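Local coordinates for protein formylmethanofuran--tetrahydromethanopterin formyltransferase (Methanosarcina barkeri, PDB 1M5S) that transfers a formyl group reversibly from formylmethanofuran to tetrahydromethanopterin, as a homotetramer, in methanogenesis from carbon dioxide, at residues 165-170 with 242-247. Residues are numbered along the deposited sequence; the frame is centred on the assembly and turned at random.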
loop_
_atom_site.group_PDB
_atom_site.type_symbol
_atom_site.label_atom_id
_atom_site.label_comp_id
_atom_site.label_asym_id
_atom_site.label_seq_id
_atom_site.Cartn_x
_atom_site.Cartn_y
_atom_site.Cartn_z
ATOM N N ASN A 165 -10.082 25.620 0.487
ATOM C CA ASN A 165 -10.895 24.470 0.109
ATOM C C ASN A 165 -11.553 24.611 -1.254
ATOM O O ASN A 165 -11.556 25.693 -1.844
ATOM C CB ASN A 165 -11.970 24.207 1.179
ATOM C CG ASN A 165 -13.109 25.210 1.128
ATOM O OD1 ASN A 165 -14.061 25.046 0.369
ATOM N ND2 ASN A 165 -13.023 26.246 1.949
ATOM N N PHE A 166 -12.028 23.486 -1.785
ATOM C CA PHE A 166 -13.004 23.491 -2.868
ATOM C C PHE A 166 -13.936 22.285 -2.748
ATOM O O PHE A 166 -13.640 21.331 -2.021
ATOM C CB PHE A 166 -12.301 23.518 -4.235
ATOM C CG PHE A 166 -11.415 22.327 -4.494
ATOM C CD1 PHE A 166 -11.927 21.180 -5.103
ATOM C CD2 PHE A 166 -10.069 22.351 -4.134
ATOM C CE1 PHE A 166 -11.109 20.076 -5.347
ATOM C CE2 PHE A 166 -9.246 21.251 -4.373
ATOM C CZ PHE A 166 -9.771 20.111 -4.980
ATOM N N PHE A 167 -15.133 22.427 -3.308
ATOM C CA PHE A 167 -16.153 21.379 -3.279
ATOM C C PHE A 167 -16.178 20.652 -4.625
ATOM O O PHE A 167 -15.917 21.254 -5.667
ATOM C CB PHE A 167 -17.534 21.993 -3.020
ATOM C CG PHE A 167 -17.778 22.394 -1.587
ATOM C CD1 PHE A 167 -16.771 22.945 -0.813
ATOM C CD2 PHE A 167 -19.041 22.242 -1.022
ATOM C CE1 PHE A 167 -17.016 23.338 0.502
ATOM C CE2 PHE A 167 -19.292 22.630 0.288
ATOM C CZ PHE A 167 -18.278 23.179 1.049
ATOM N N ILE A 168 -16.474 19.357 -4.591
ATOM C CA ILE A 168 -16.597 18.547 -5.803
ATOM C C ILE A 168 -17.977 17.918 -5.816
ATOM O O ILE A 168 -18.307 17.107 -4.942
ATOM C CB ILE A 168 -15.555 17.393 -5.859
ATOM C CG1 ILE A 168 -14.134 17.934 -5.726
ATOM C CG2 ILE A 168 -15.669 16.635 -7.186
ATOM C CD1 ILE A 168 -13.119 16.844 -5.437
ATOM N N PHE A 169 -18.790 18.328 -6.787
ATOM C CA PHE A 169 -20.129 17.773 -6.992
ATOM C C PHE A 169 -20.036 16.642 -8.021
ATOM O O PHE A 169 -19.503 16.837 -9.113
ATOM C CB PHE A 169 -21.079 18.855 -7.530
ATOM C CG PHE A 169 -21.365 19.966 -6.559
ATOM C CD1 PHE A 169 -20.338 20.773 -6.075
ATOM C CD2 PHE A 169 -22.671 20.240 -6.170
ATOM C CE1 PHE A 169 -20.606 21.836 -5.222
ATOM C CE2 PHE A 169 -22.951 21.302 -5.317
ATOM C CZ PHE A 169 -21.918 22.101 -4.844
ATOM N N GLY A 170 -20.561 15.470 -7.686
ATOM C CA GLY A 170 -20.510 14.369 -8.629
ATOM C C GLY A 170 -21.869 13.744 -8.872
ATOM O O GLY A 170 -22.756 13.829 -8.017
ATOM N N ASN A 242 -25.495 13.546 -6.794
ATOM C CA ASN A 242 -25.847 12.681 -5.669
ATOM C C ASN A 242 -24.847 12.681 -4.524
ATOM O O ASN A 242 -25.101 12.069 -3.488
ATOM C CB ASN A 242 -26.065 11.248 -6.144
ATOM C CG ASN A 242 -27.410 11.058 -6.779
ATOM O OD1 ASN A 242 -28.391 10.776 -6.097
ATOM N ND2 ASN A 242 -27.487 11.291 -8.084
ATOM N N ALA A 243 -23.741 13.403 -4.683
ATOM C CA ALA A 243 -22.717 13.443 -3.647
ATOM C C ALA A 243 -21.790 14.638 -3.798
ATOM O O ALA A 243 -21.481 15.068 -4.914
ATOM C CB ALA A 243 -21.907 12.143 -3.657
ATOM N N VAL A 244 -21.372 15.188 -2.662
ATOM C CA VAL A 244 -20.390 16.258 -2.637
ATOM C C VAL A 244 -19.290 15.882 -1.655
ATOM O O VAL A 244 -19.560 15.343 -0.579
ATOM C CB VAL A 244 -21.016 17.597 -2.177
ATOM C CG1 VAL A 244 -19.993 18.722 -2.297
ATOM C CG2 VAL A 244 -22.260 17.913 -2.998
ATOM N N TYR A 245 -18.045 16.102 -2.065
ATOM C CA TYR A 245 -16.910 16.008 -1.153
ATOM C C TYR A 245 -16.166 17.332 -1.161
ATOM O O TYR A 245 -16.143 18.039 -2.174
ATOM C CB TYR A 245 -15.954 14.872 -1.564
ATOM C CG TYR A 245 -16.461 13.494 -1.209
ATOM C CD1 TYR A 245 -16.411 13.024 0.106
ATOM C CD2 TYR A 245 -17.043 12.678 -2.176
ATOM C CE1 TYR A 245 -16.932 11.780 0.445
ATOM C CE2 TYR A 245 -17.571 11.443 -1.846
ATOM C CZ TYR A 245 -17.515 11.002 -0.537
ATOM O OH TYR A 245 -18.089 9.804 -0.216
ATOM N N GLU A 246 -15.585 17.675 -0.016
ATOM C CA GLU A 246 -14.782 18.878 0.113
ATOM C C GLU A 246 -13.343 18.500 0.455
ATOM O O GLU A 246 -13.098 17.497 1.124
ATOM C CB GLU A 246 -15.367 19.774 1.205
ATOM C CG GLU A 246 -14.483 20.946 1.585
ATOM C CD GLU A 246 -15.018 21.743 2.766
ATOM O OE1 GLU A 246 -15.936 21.256 3.468
ATOM O OE2 GLU A 246 -14.504 22.864 2.987
ATOM N N ILE A 247 -12.394 19.244 -0.105
ATOM C CA ILE A 247 -10.998 19.108 0.274
ATOM C C ILE A 247 -10.559 20.384 0.987
ATOM O O ILE A 247 -10.690 21.476 0.437
ATOM C CB ILE A 247 -10.113 18.832 -0.967
ATOM C CG1 ILE A 247 -10.472 17.455 -1.544
ATOM C CG2 ILE A 247 -8.632 18.881 -0.596
ATOM C CD1 ILE A 247 -9.486 16.924 -2.511
#
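Glu-246 lies across the ring of Phe-167, its partner in a non-hydrogen-bonded pair of two antiparallel strands. Glu-246 CB makes a CH-pi contact over one face, 4.3 Å from the centroid of the Phe-167 ring and offset toward the rim. With CG anti to the backbone N (chi1 170°) and the chain extended beyond it, the acid runs on along that ring: Glu-246 CG lies 3.6 Å and CD 3.4 Å from Phe-167 CE1. Both oxygens stay near the rim, OE1 by CE1 and CZ, OE2 by CE1, with ring and carboxylate planes 41° apart; Glu-246 OE2 is also 3.3 Å from Asn-165 CG. Farther along this face, Val-244 CG2 sits over the Phe-169 ring, 4.2 Å from its centroid. Six backbone hydrogen bonds join the strands, among them Ile-168 N to Tyr-245 O at 2.8 Å. Asn-242 and Ala-243 both face Gly-170, a classic beta bulge ending the ladder. In this alpha/beta sandwich, strand 147-170 also pairs with strand 274-278, and helix 173-187 packs on Tyr-245 and Ile-247. Glu-246 OE2 and Asn-165 OD1, 3.4 Å apart, are both acceptors and do not bond: carbon contacts along the ring place the acid, while Gly-280 N and Gly-163 O hold the amide.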